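Local coordinates for protein PHOX (Pseudomonas fluorescens, PDB 4A9V) that hydrolyses phosphate monoesters as an alkaline phosphatase of the PhoX family, a beta-propeller enzyme that uses an iron-calcium cofactor, at residues H321-V326 against E347-K352; N353-S358 against A375-A380; A452-V457 against Q472-S477; N424-I429 against A500-G505. All coordinates share one frame; numbering follows the deposited sequence.

Contact 1: residues H321-V326 against E347-K352; sequences HGTLYV and ELTHGK. With EDO (1,2-ethanediol), chain H.
An antiparallel, non-hydrogen-bonded pair, Tyr325 with Glu347, joins strand 322-329 to the end of strand 340-347. Their CA atoms are 4.3 Å apart, and both side chains stand on one face of the sheet. The Tyr325 ring lies across Glu347, with CD2 3.6 Å from Glu347 N. Thr323 is on this face too, and its methyl CG2 sits over the rim of the ring. The same methyl, Thr323 CG2, lies 3.4 Å from Glu347 CG. Glu347 CG is anti to its own backbone nitrogen (chi1 -172°) and the chain is extended beyond it. The carboxylate is thereby carried past Thr323 to Lys352. There Glu347 OE2 forms a salt bridge with Lys352 NZ at 3.3 Å, on its syn side but 34° out of the carboxylate plane. Shortening Glu347 to an alanine would probably cost Lys352 this salt bridge and open a gap beside the Thr323 methyl.

In this propeller sheet the ladder ends with Leu348 N donating to Leu324 O, 2.8 Å long and nearly straight at 169°. The return bond of the same pair is replaced by a water, which accepts from Leu324 N and donates to Leu348 O. A type II turn, Thr349 to Lys352, then reverses the chain and brings Lys352 back beside Glu347. On the other face Leu348 forks between two partners: CD1 meets Leu324 CD2 at 4.0 Å and CD2 meets Val326 CG1 at 3.9 Å. Helix 364-369 covers these leucines through Val367 and Leu368. At the strand start, Gly322 N and O both bond O1 of an ethanediol, probably from the crystallisation liquor.

Contact 2: residues N353-S358 against A375-A380; sequences NGIDAS and ASVVGA
Val378 CG1 is wedged between two side chains of the facing loop. Asn353 CB touches Val378 CG1 at 3.6 Å, and Ile355 CD1 touches it at 3.6 Å. Ile355 gets there by its longer branch. CG1 lies beside the backbone nitrogen (chi1 -59°), and the chain then runs out straight to bring CD1 to the valine. Val377, one residue earlier, uses its own CG1. Val377 CG1 rests on the backbone of the loop, 3.6 Å from Gly354 O, and is 4.3 Å from Ile355 CG1.

No direct hydrogen bond crosses between 353-358 and 375-380. A water does the polar work instead. It donates to Asn353 O at 2.8 Å and to Val377 O at 2.9 Å.

The next shell sets both sides in place. The two valines sit where helix 371-377 ends in a Schellman motif. Ala380 N bonds back to Ala375 O, and Gly379 N bonds back to Ser376 O. Gly379 makes the reversal with a positive phi of 79°. Arg328 then holds the carbonyls of both Val378 and Gly379. On the loop side, Asn353 ND2 is tied to Glu347 O, and Ser359 OG bonds both Gly354 O and Asp356 N. Ile355 also packs on Leu348 and Phe361. Val378 also packs on Leu348, Val326 and Ile346, so it joins the helix end to the strands of the propeller sheet.

The direct contact is apolar: valine methyls against aliphatic carbons of Asn353 and Ile355 and the backbone at Gly354. Its fit rests on shape, with the shared water as the directional link between the two segments.

Contact 3: residues A452-V457 against Q472-S477; sequences AGNPSV and QNMFNS
Met474 runs from its own backbone into the loop 452-457 and touches it along most of its length. Met474 CB lies 3.6 Å from Gly453 O. CG falls between the backbone nitrogen and the carbonyl carbon (chi1 56°), and from there the chain is fully extended. Met474 SD crosses the amide of Asn454, 3.2 Å from its OD1, and passes Pro455 CD at 3.8 Å. The terminal Met474 CE stays beside that amide oxygen and ends 3.7 Å from Ser456 OG.

The amide met by the sulfur is bonded at both its oxygen and its nitrogen. Asn454 OD1 accepts from Val457 N at 3.0 Å, an Asx motif, with the donor 57° out of the carbonyl plane. Asn454 ND2 donates to the carbonyls of Asp502 and Ala504.

Both segments belong to the long connection from strand 443-451 to strand 478-483, which links one sheet of the propeller to another. No direct hydrogen bond joins the two backbones; a water lies between them. It accepts from Gly453 N at 3.0 Å and from Phe475 N at 3.0 Å. It also lies over the rim of one face of the Phe475 ring. Further along, Ala452 CB meets Phe475 CE2 at 4.1 Å. The Phe475 ring also packs on Gln510 and Leu512 of strand 510-514. Arg523 bonds Met474 O.

Contact 4: residues N424-I429 against A500-G505; sequences NVYGQI and AGDFAG
Asp502 is the first residue of 500-505 to meet 424-429. Asp502 OD2 lies 3.7 Å from Val425 CG2, while OD1 is bonded to His458. Asp502 CB is 3.3 Å from Tyr426 OH. The carbonyl comes next: Tyr426 OH donates to Asp502 O at 2.7 Å, tilted 17° from the carbonyl plane, and the oxygen sits at the edge of the tyrosine ring.

Phe503 follows, one ring face covered by Asp502 CB. Phe503 CE1 touches Tyr426 CE1 at 3.8 Å, the two rings lying obliquely with planes at 67°. Phe503 CZ reaches Val425 CG2 at 4.1 Å, and Val425 O lies at the ring edge. Val425 CG2 falls between the backbone nitrogen and the carbonyl carbon, which brings it to Asp502 and Phe503 and over the centre of one Tyr426 face.

A phenylalanine in place of Tyr426 would probably leave Asp502 O with its bond from Asn454 but without the one from segment 424-429.

Tyr426 is positioned by Asn424, whose OD1 accepts from Tyr426 N and Gly427 N on the same face of its amide. The first bond makes an Asx turn and the second extends it to an Asx motif, leading into propeller strand 428-434.

In the fold
The four contacts form two pairs. Contacts 1 and 2 touch, with centres 10 Å apart: Thr349 N lies 3.8 Å from Ile355 CD1, and Val326 CG2 packs on Ala380 CB at 3.5 Å. Contacts 3 and 4 are closer, centres 6 Å apart, and contact 3 nests within the loop contact 4 closes. The centres of contacts 1 and 4 are 37 Å apart, yet both reach the same sheet. Contacts 1 and 2 are away from the metal site. The Phe475 side chain of contact 3 is about 9 Å from that of the calcium ligand Asp479; the Phe503 side chain of contact 4 is about 11 Å from that of Asp494 and about 13 Å from a bound calcium ion.

Contact 1: residues H321-V326 against E347-K352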
loop_
_atom_site.group_PDB
_atom_site.type_symbol
_atom_site.label_atom_id
_atom_site.label_comp_id
_atom_site.label_asym_id
_atom_site.label_seq_id
_atom_site.Cartn_x
_atom_site.Cartn_y
_atom_site.Cartn_z
ATOM N N HIS A 321 -7.248 16.577 13.191
ATOM C CA HIS A 321 -6.810 17.016 14.514
ATOM C C HIS A 321 -6.328 15.821 15.268
ATOM O O HIS A 321 -7.001 14.793 15.306
ATOM C CB HIS A 321 -7.965 17.671 15.274
ATOM C CG HIS A 321 -8.645 18.775 14.514
ATOM N ND1 HIS A 321 -8.097 19.995 14.371
ATOM C CD2 HIS A 321 -9.806 18.769 13.751
ATOM C CE1 HIS A 321 -8.892 20.750 13.590
ATOM N NE2 HIS A 321 -9.928 19.993 13.198
ATOM N N GLY A 322 -5.169 15.958 15.900
ATOM C CA GLY A 322 -4.576 14.873 16.664
ATOM C C GLY A 322 -3.073 14.998 16.693
ATOM O O GLY A 322 -2.539 16.103 16.691
ATOM N N THR A 323 -2.419 13.871 16.934
ATOM C CA THR A 323 -0.984 13.841 17.144
ATOM C C THR A 323 -0.363 12.748 16.284
ATOM O O THR A 323 -0.826 11.607 16.295
ATOM C CB THR A 323 -0.639 13.567 18.616
ATOM O OG1 THR A 323 -1.400 14.441 19.459
ATOM C CG2 THR A 323 0.839 13.785 18.865
ATOM N N LEU A 324 0.701 13.114 15.571
ATOM C CA LEU A 324 1.514 12.172 14.798
ATOM C C LEU A 324 2.760 11.795 15.586
ATOM O O LEU A 324 3.436 12.662 16.140
ATOM C CB LEU A 324 1.900 12.806 13.458
ATOM C CG LEU A 324 2.665 11.912 12.480
ATOM C CD1 LEU A 324 1.807 10.755 11.993
ATOM C CD2 LEU A 324 3.170 12.743 11.315
ATOM N N TYR A 325 3.002 10.489 15.677
ATOM C CA TYR A 325 4.153 9.913 16.363
ATOM C C TYR A 325 4.994 9.121 15.374
ATOM O O TYR A 325 4.501 8.664 14.346
ATOM C CB TYR A 325 3.685 8.956 17.460
ATOM C CG TYR A 325 2.821 9.586 18.525
ATOM C CD1 TYR A 325 1.439 9.666 18.378
ATOM C CD2 TYR A 325 3.371 9.998 19.728
ATOM C CE1 TYR A 325 0.642 10.190 19.380
ATOM C CE2 TYR A 325 2.587 10.537 20.728
ATOM C CZ TYR A 325 1.226 10.647 20.541
ATOM O OH TYR A 325 0.439 11.203 21.525
ATOM N N VAL A 326 6.231 8.847 15.772
ATOM C CA VAL A 326 7.121 7.977 15.017
ATOM C C VAL A 326 7.791 6.996 15.984
ATOM O O VAL A 326 7.950 7.297 17.167
ATOM C CB VAL A 326 8.155 8.806 14.226
ATOM C CG1 VAL A 326 9.160 9.478 15.156
ATOM C CG2 VAL A 326 8.848 7.944 13.179
ATOM N N GLU A 347 6.462 11.885 19.760
ATOM C CA GLU A 347 5.589 12.884 19.161
ATOM C C GLU A 347 6.323 13.790 18.164
ATOM O O GLU A 347 7.398 14.318 18.463
ATOM C CB GLU A 347 5.039 13.723 20.310
ATOM C CG GLU A 347 3.964 14.721 19.980
ATOM C CD GLU A 347 3.491 15.445 21.225
ATOM O OE1 GLU A 347 3.603 14.868 22.333
ATOM O OE2 GLU A 347 2.744 16.411 21.055
ATOM N N LEU A 348 5.686 14.050 17.025
ATOM C CA LEU A 348 6.165 15.021 16.058
ATOM C C LEU A 348 5.304 16.273 16.157
ATOM O O LEU A 348 4.290 16.426 15.465
ATOM C CB LEU A 348 6.110 14.429 14.651
ATOM C CG LEU A 348 6.907 13.134 14.475
ATOM C CD1 LEU A 348 6.812 12.657 13.035
ATOM C CD2 LEU A 348 8.357 13.305 14.895
ATOM N N THR A 349 5.714 17.150 17.064
ATOM C CA THR A 349 4.946 18.329 17.436
ATOM C C THR A 349 5.888 19.516 17.524
ATOM O O THR A 349 6.872 19.478 18.256
ATOM C CB THR A 349 4.265 18.118 18.799
ATOM O OG1 THR A 349 3.284 17.081 18.672
ATOM C CG2 THR A 349 3.595 19.402 19.292
ATOM N N HIS A 350 5.591 20.569 16.777
ATOM C CA HIS A 350 6.395 21.771 16.831
ATOM C C HIS A 350 6.484 22.272 18.246
ATOM O O HIS A 350 5.466 22.408 18.928
ATOM C CB HIS A 350 5.794 22.838 15.937
ATOM C CG HIS A 350 6.681 24.033 15.757
ATOM N ND1 HIS A 350 6.662 25.071 16.611
ATOM C CD2 HIS A 350 7.760 24.243 14.906
ATOM C CE1 HIS A 350 7.595 25.966 16.238
ATOM N NE2 HIS A 350 8.250 25.468 15.176
ATOM N N GLY A 351 7.708 22.514 18.708
ATOM C CA GLY A 351 7.943 22.978 20.075
ATOM C C GLY A 351 8.309 21.879 21.062
ATOM O O GLY A 351 8.478 22.147 22.251
ATOM N N LYS A 352 8.270 20.629 20.612
ATOM C CA LYS A 352 8.605 19.488 21.465
ATOM C C LYS A 352 9.740 18.662 20.855
ATOM O O LYS A 352 9.898 18.616 19.641
ATOM C CB LYS A 352 7.375 18.599 21.665
ATOM C CG LYS A 352 6.260 19.228 22.483
ATOM C CD LYS A 352 5.220 18.186 22.860
ATOM C CE LYS A 352 4.144 18.752 23.770
ATOM N NZ LYS A 352 3.059 17.760 24.004
HETATM C C1 EDO H . -3.047 18.225 14.325
HETATM O O1 EDO H . -3.873 18.564 15.457
HETATM C C2 EDO H . -1.611 18.663 14.592
HETATM O O2 EDO H . -0.747 18.312 13.500
HETATM O O HOH W 1 1.522 15.833 15.321
#

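Contact 2: residues N353-S358 against A375-A380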
loop_
_atom_site.group_PDB
_atom_site.type_symbol
_atom_site.label_atom_id
_atom_site.label_comp_id
_atom_site.label_asym_id
_atom_site.label_seq_id
_atom_site.Cartn_x
_atom_site.Cartn_y
_atom_site.Cartn_z
ATOM N N ASN A 353 10.468 17.938 21.702
ATOM C CA ASN A 353 11.445 16.945 21.247
ATOM C C ASN A 353 12.473 17.541 20.287
ATOM O O ASN A 353 13.074 16.832 19.482
ATOM C CB ASN A 353 10.739 15.754 20.588
ATOM C CG ASN A 353 9.895 14.964 21.566
ATOM O OD1 ASN A 353 10.283 14.777 22.725
ATOM N ND2 ASN A 353 8.759 14.452 21.093
ATOM N N GLY A 354 12.761 18.826 20.464
ATOM C CA GLY A 354 13.808 19.488 19.689
ATOM C C GLY A 354 13.387 19.876 18.282
ATOM O O GLY A 354 14.219 20.296 17.474
ATOM N N ILE A 355 12.084 19.820 18.020
ATOM C CA ILE A 355 11.526 20.237 16.744
ATOM C C ILE A 355 11.105 21.704 16.832
ATOM O O ILE A 355 10.112 22.039 17.477
ATOM C CB ILE A 355 10.295 19.391 16.377
ATOM C CG1 ILE A 355 10.657 17.907 16.292
ATOM C CG2 ILE A 355 9.684 19.865 15.071
ATOM C CD1 ILE A 355 9.441 17.013 16.232
ATOM N N ASP A 356 11.874 22.580 16.194
ATOM C CA ASP A 356 11.641 24.013 16.302
ATOM C C ASP A 356 12.455 24.736 15.232
ATOM O O ASP A 356 13.001 24.106 14.325
ATOM C CB ASP A 356 12.014 24.517 17.702
ATOM C CG ASP A 356 13.449 24.208 18.071
ATOM O OD1 ASP A 356 14.300 24.158 17.160
ATOM O OD2 ASP A 356 13.727 24.017 19.273
ATOM N N ALA A 357 12.447 26.061 15.274
ATOM C CA ALA A 357 13.098 26.830 14.231
ATOM C C ALA A 357 14.580 26.469 14.128
ATOM O O ALA A 357 15.133 26.408 13.029
ATOM C CB ALA A 357 12.925 28.321 14.487
ATOM N N SER A 358 15.199 26.142 15.260
ATOM C CA SER A 358 16.632 25.848 15.283
ATOM C C SER A 358 16.953 24.542 14.557
ATOM O O SER A 358 18.082 24.337 14.113
ATOM C CB SER A 358 17.154 25.789 16.724
ATOM O OG SER A 358 16.752 24.595 17.373
ATOM N N ALA A 375 11.141 13.417 12.095
ATOM C CA ALA A 375 11.335 12.115 12.711
ATOM C C ALA A 375 12.827 11.806 12.921
ATOM O O ALA A 375 13.206 11.182 13.910
ATOM C CB ALA A 375 10.674 11.040 11.864
ATOM N N SER A 376 13.683 12.265 12.016
ATOM C CA SER A 376 15.116 12.130 12.234
ATOM C C SER A 376 15.575 12.945 13.442
ATOM O O SER A 376 16.387 12.482 14.235
ATOM C CB SER A 376 15.902 12.544 10.992
ATOM O OG SER A 376 15.723 11.617 9.933
ATOM N N VAL A 377 15.048 14.157 13.589
ATOM C CA VAL A 377 15.424 15.000 14.727
ATOM C C VAL A 377 15.144 14.286 16.051
ATOM O O VAL A 377 15.945 14.357 16.983
ATOM C CB VAL A 377 14.696 16.362 14.690
ATOM C CG1 VAL A 377 14.853 17.103 16.013
ATOM C CG2 VAL A 377 15.236 17.208 13.555
ATOM N N VAL A 378 14.020 13.584 16.141
ATOM C CA VAL A 378 13.633 12.968 17.410
ATOM C C VAL A 378 14.189 11.557 17.590
ATOM O O VAL A 378 13.957 10.931 18.614
ATOM C CB VAL A 378 12.101 12.942 17.618
ATOM C CG1 VAL A 378 11.508 14.319 17.393
ATOM C CG2 VAL A 378 11.436 11.898 16.731
ATOM N N GLY A 379 14.966 11.082 16.621
ATOM C CA GLY A 379 15.679 9.812 16.762
ATOM C C GLY A 379 14.816 8.580 16.533
ATOM O O GLY A 379 14.997 7.555 17.192
ATOM N N ALA A 380 13.967 8.634 15.513
ATOM C CA ALA A 380 13.263 7.441 15.059
ATOM C C ALA A 380 14.256 6.368 14.600
ATOM O O ALA A 380 15.356 6.679 14.131
ATOM C CB ALA A 380 12.311 7.816 13.934
HETATM O O HOH W 2 15.617 15.716 19.526
#

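Contact 3: residues A452-V457 against Q472-S477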
loop_
_atom_site.group_PDB
_atom_site.type_symbol
_atom_site.label_atom_id
_atom_site.label_comp_id
_atom_site.label_asym_id
_atom_site.label_seq_id
_atom_site.Cartn_x
_atom_site.Cartn_y
_atom_site.Cartn_z
ATOM N N ALA A 452 12.122 -13.964 6.954
ATOM C CA ALA A 452 12.126 -14.722 5.717
ATOM C C ALA A 452 13.549 -15.114 5.347
ATOM O O ALA A 452 14.512 -14.438 5.707
ATOM C CB ALA A 452 11.477 -13.918 4.600
ATOM N N GLY A 453 13.675 -16.217 4.626
ATOM C CA GLY A 453 14.976 -16.679 4.187
ATOM C C GLY A 453 14.852 -17.868 3.266
ATOM O O GLY A 453 13.751 -18.291 2.913
ATOM N N ASN A 454 16.000 -18.404 2.876
ATOM C CA ASN A 454 16.036 -19.560 1.999
ATOM C C ASN A 454 16.855 -20.670 2.642
ATOM O O ASN A 454 18.075 -20.707 2.508
ATOM C CB ASN A 454 16.638 -19.199 0.638
ATOM C CG ASN A 454 16.436 -20.297 -0.388
ATOM O OD1 ASN A 454 16.483 -21.487 -0.052
ATOM N ND2 ASN A 454 16.145 -19.911 -1.624
ATOM N N PRO A 455 16.193 -21.553 3.396
ATOM C CA PRO A 455 16.910 -22.611 4.105
ATOM C C PRO A 455 17.382 -23.739 3.190
ATOM O O PRO A 455 18.152 -24.586 3.629
ATOM C CB PRO A 455 15.877 -23.132 5.108
ATOM C CG PRO A 455 14.556 -22.772 4.520
ATOM C CD PRO A 455 14.780 -21.471 3.809
ATOM N N SER A 456 16.998 -23.706 1.919
ATOM C CA SER A 456 17.549 -24.639 0.939
ATOM C C SER A 456 18.945 -24.212 0.487
ATOM O O SER A 456 19.843 -25.042 0.347
ATOM C CB SER A 456 16.619 -24.758 -0.268
ATOM O OG SER A 456 15.462 -25.499 0.061
ATOM N N VAL A 457 19.137 -22.907 0.346
ATOM C CA VAL A 457 20.367 -22.352 -0.199
ATOM C C VAL A 457 21.317 -21.939 0.928
ATOM O O VAL A 457 22.535 -22.033 0.783
ATOM C CB VAL A 457 20.050 -21.142 -1.096
ATOM C CG1 VAL A 457 21.329 -20.461 -1.551
ATOM C CG2 VAL A 457 19.201 -21.565 -2.289
ATOM N N GLN A 472 9.853 -25.971 2.139
ATOM C CA GLN A 472 8.553 -26.096 1.494
ATOM C C GLN A 472 7.823 -24.759 1.351
ATOM O O GLN A 472 7.239 -24.506 0.299
ATOM C CB GLN A 472 7.670 -27.116 2.210
ATOM C CG GLN A 472 6.450 -27.519 1.382
ATOM C CD GLN A 472 5.373 -26.440 1.315
ATOM O OE1 GLN A 472 5.183 -25.672 2.260
ATOM N NE2 GLN A 472 4.592 -26.450 0.241
ATOM N N ASN A 473 7.853 -23.912 2.383
ATOM C CA ASN A 473 6.979 -22.735 2.437
ATOM C C ASN A 473 7.677 -21.408 2.158
ATOM O O ASN A 473 7.051 -20.352 2.231
ATOM C CB ASN A 473 6.239 -22.652 3.777
ATOM C CG ASN A 473 7.130 -22.195 4.918
ATOM O OD1 ASN A 473 8.316 -21.955 4.730
ATOM N ND2 ASN A 473 6.572 -22.137 6.124
ATOM N N MET A 474 8.946 -21.455 1.779
ATOM C CA MET A 474 9.751 -20.246 1.775
ATOM C C MET A 474 9.318 -19.245 0.704
ATOM O O MET A 474 8.851 -19.601 -0.382
ATOM C CB MET A 474 11.232 -20.582 1.635
ATOM C CG MET A 474 11.562 -21.414 0.419
ATOM S SD MET A 474 13.329 -21.727 0.342
ATOM C CE MET A 474 13.409 -22.642 -1.194
ATOM N N PHE A 475 9.560 -17.975 1.015
ATOM C CA PHE A 475 9.147 -16.843 0.193
ATOM C C PHE A 475 10.101 -15.678 0.456
ATOM O O PHE A 475 10.917 -15.730 1.377
ATOM C CB PHE A 475 7.707 -16.439 0.538
ATOM C CG PHE A 475 7.520 -16.024 1.973
ATOM C CD1 PHE A 475 7.258 -16.971 2.961
ATOM C CD2 PHE A 475 7.637 -14.689 2.344
ATOM C CE1 PHE A 475 7.105 -16.583 4.282
ATOM C CE2 PHE A 475 7.504 -14.308 3.671
ATOM C CZ PHE A 475 7.250 -15.257 4.642
ATOM N N ASN A 476 9.999 -14.622 -0.333
ATOM C CA ASN A 476 10.795 -13.432 -0.059
ATOM C C ASN A 476 9.993 -12.161 -0.253
ATOM O O ASN A 476 9.018 -12.135 -1.016
ATOM C CB ASN A 476 12.086 -13.411 -0.891
ATOM C CG ASN A 476 11.859 -12.991 -2.327
ATOM O OD1 ASN A 476 12.049 -11.825 -2.684
ATOM N ND2 ASN A 476 11.506 -13.957 -3.180
ATOM N N SER A 477 10.395 -11.121 0.474
ATOM C CA SER A 477 9.847 -9.779 0.332
ATOM C C SER A 477 8.339 -9.746 0.597
ATOM O O SER A 477 7.555 -9.276 -0.230
ATOM C CB SER A 477 10.160 -9.219 -1.053
ATOM O OG SER A 477 11.556 -9.232 -1.307
HETATM O O HOH W 3 11.137 -17.335 3.503
#

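Contact 4: residues N424-I429 against A500-G505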
loop_
_atom_site.group_PDB
_atom_site.type_symbol
_atom_site.label_atom_id
_atom_site.label_comp_id
_atom_site.label_asym_id
_atom_site.label_seq_id
_atom_site.Cartn_x
_atom_site.Cartn_y
_atom_site.Cartn_z
ATOM N N ASN A 424 20.015 -7.275 3.499
ATOM C CA ASN A 424 18.827 -8.078 3.707
ATOM C C ASN A 424 18.012 -8.174 2.416
ATOM O O ASN A 424 17.426 -7.191 1.964
ATOM C CB ASN A 424 18.009 -7.404 4.809
ATOM C CG ASN A 424 16.659 -8.050 5.034
ATOM O OD1 ASN A 424 16.442 -9.217 4.698
ATOM N ND2 ASN A 424 15.764 -7.313 5.692
ATOM N N VAL A 425 18.047 -9.345 1.785
ATOM C CA VAL A 425 17.336 -9.550 0.532
ATOM C C VAL A 425 15.980 -10.234 0.700
ATOM O O VAL A 425 15.234 -10.354 -0.271
ATOM C CB VAL A 425 18.195 -10.322 -0.496
ATOM C CG1 VAL A 425 19.515 -9.603 -0.732
ATOM C CG2 VAL A 425 18.428 -11.760 -0.061
ATOM N N TYR A 426 15.666 -10.686 1.914
ATOM C CA TYR A 426 14.471 -11.509 2.126
ATOM C C TYR A 426 13.335 -10.828 2.884
ATOM O O TYR A 426 12.175 -11.152 2.656
ATOM C CB TYR A 426 14.819 -12.810 2.841
ATOM C CG TYR A 426 15.766 -13.704 2.073
ATOM C CD1 TYR A 426 15.359 -14.346 0.913
ATOM C CD2 TYR A 426 17.048 -13.965 2.550
ATOM C CE1 TYR A 426 16.215 -15.197 0.230
ATOM C CE2 TYR A 426 17.900 -14.829 1.885
ATOM C CZ TYR A 426 17.471 -15.464 0.746
ATOM O OH TYR A 426 18.350 -16.308 0.097
ATOM N N GLY A 427 13.673 -9.994 3.864
ATOM C CA GLY A 427 12.661 -9.333 4.682
ATOM C C GLY A 427 12.221 -10.106 5.913
ATOM O O GLY A 427 12.720 -11.196 6.222
ATOM N N GLN A 428 11.281 -9.507 6.630
ATOM C CA GLN A 428 10.823 -10.030 7.902
ATOM C C GLN A 428 9.488 -9.359 8.240
ATOM O O GLN A 428 9.105 -8.370 7.603
ATOM C CB GLN A 428 11.872 -9.799 9.014
ATOM C CG GLN A 428 12.192 -8.337 9.324
ATOM C CD GLN A 428 13.418 -7.815 8.588
ATOM O OE1 GLN A 428 13.892 -8.419 7.629
ATOM N NE2 GLN A 428 13.887 -6.640 8.988
ATOM N N ILE A 429 8.739 -9.978 9.149
ATOM C CA ILE A 429 7.487 -9.399 9.633
ATOM C C ILE A 429 7.628 -9.080 11.114
ATOM O O ILE A 429 7.929 -9.957 11.944
ATOM C CB ILE A 429 6.267 -10.310 9.393
ATOM C CG1 ILE A 429 6.159 -10.647 7.904
ATOM C CG2 ILE A 429 5.009 -9.620 9.903
ATOM C CD1 ILE A 429 5.005 -11.567 7.557
ATOM N N ALA A 500 15.962 -18.408 -8.699
ATOM C CA ALA A 500 17.373 -18.727 -8.889
ATOM C C ALA A 500 18.215 -18.045 -7.818
ATOM O O ALA A 500 17.791 -17.062 -7.214
ATOM C CB ALA A 500 17.832 -18.289 -10.272
ATOM N N GLY A 501 19.435 -18.536 -7.633
ATOM C CA GLY A 501 20.367 -17.928 -6.691
ATOM C C GLY A 501 19.813 -17.910 -5.280
ATOM O O GLY A 501 19.399 -18.947 -4.756
ATOM N N ASP A 502 19.748 -16.724 -4.680
ATOM C CA ASP A 502 19.216 -16.582 -3.322
ATOM C C ASP A 502 17.744 -16.988 -3.252
ATOM O O ASP A 502 17.214 -17.234 -2.171
ATOM C CB ASP A 502 19.358 -15.142 -2.820
ATOM C CG ASP A 502 20.743 -14.827 -2.288
ATOM O OD1 ASP A 502 21.529 -15.763 -2.027
ATOM O OD2 ASP A 502 20.991 -13.639 -1.994
ATOM N N PHE A 503 17.088 -17.058 -4.406
ATOM C CA PHE A 503 15.645 -17.251 -4.460
ATOM C C PHE A 503 15.292 -18.586 -5.109
ATOM O O PHE A 503 14.129 -18.855 -5.387
ATOM C CB PHE A 503 15.000 -16.087 -5.214
ATOM C CG PHE A 503 15.446 -14.741 -4.717
ATOM C CD1 PHE A 503 15.051 -14.301 -3.463
ATOM C CD2 PHE A 503 16.438 -14.038 -5.380
ATOM C CE1 PHE A 503 15.557 -13.128 -2.933
ATOM C CE2 PHE A 503 16.944 -12.862 -4.860
ATOM C CZ PHE A 503 16.527 -12.421 -3.618
ATOM N N ALA A 504 16.274 -19.473 -5.227
ATOM C CA ALA A 504 16.025 -20.791 -5.810
ATOM C C ALA A 504 14.967 -21.522 -4.996
ATOM O O ALA A 504 15.122 -21.702 -3.789
ATOM C CB ALA A 504 17.310 -21.603 -5.868
ATOM N N GLY A 505 13.911 -21.967 -5.672
ATOM C CA GLY A 505 12.845 -22.712 -5.022
ATOM C C GLY A 505 11.649 -21.880 -4.593
ATOM O O GLY A 505 10.658 -22.427 -4.119
#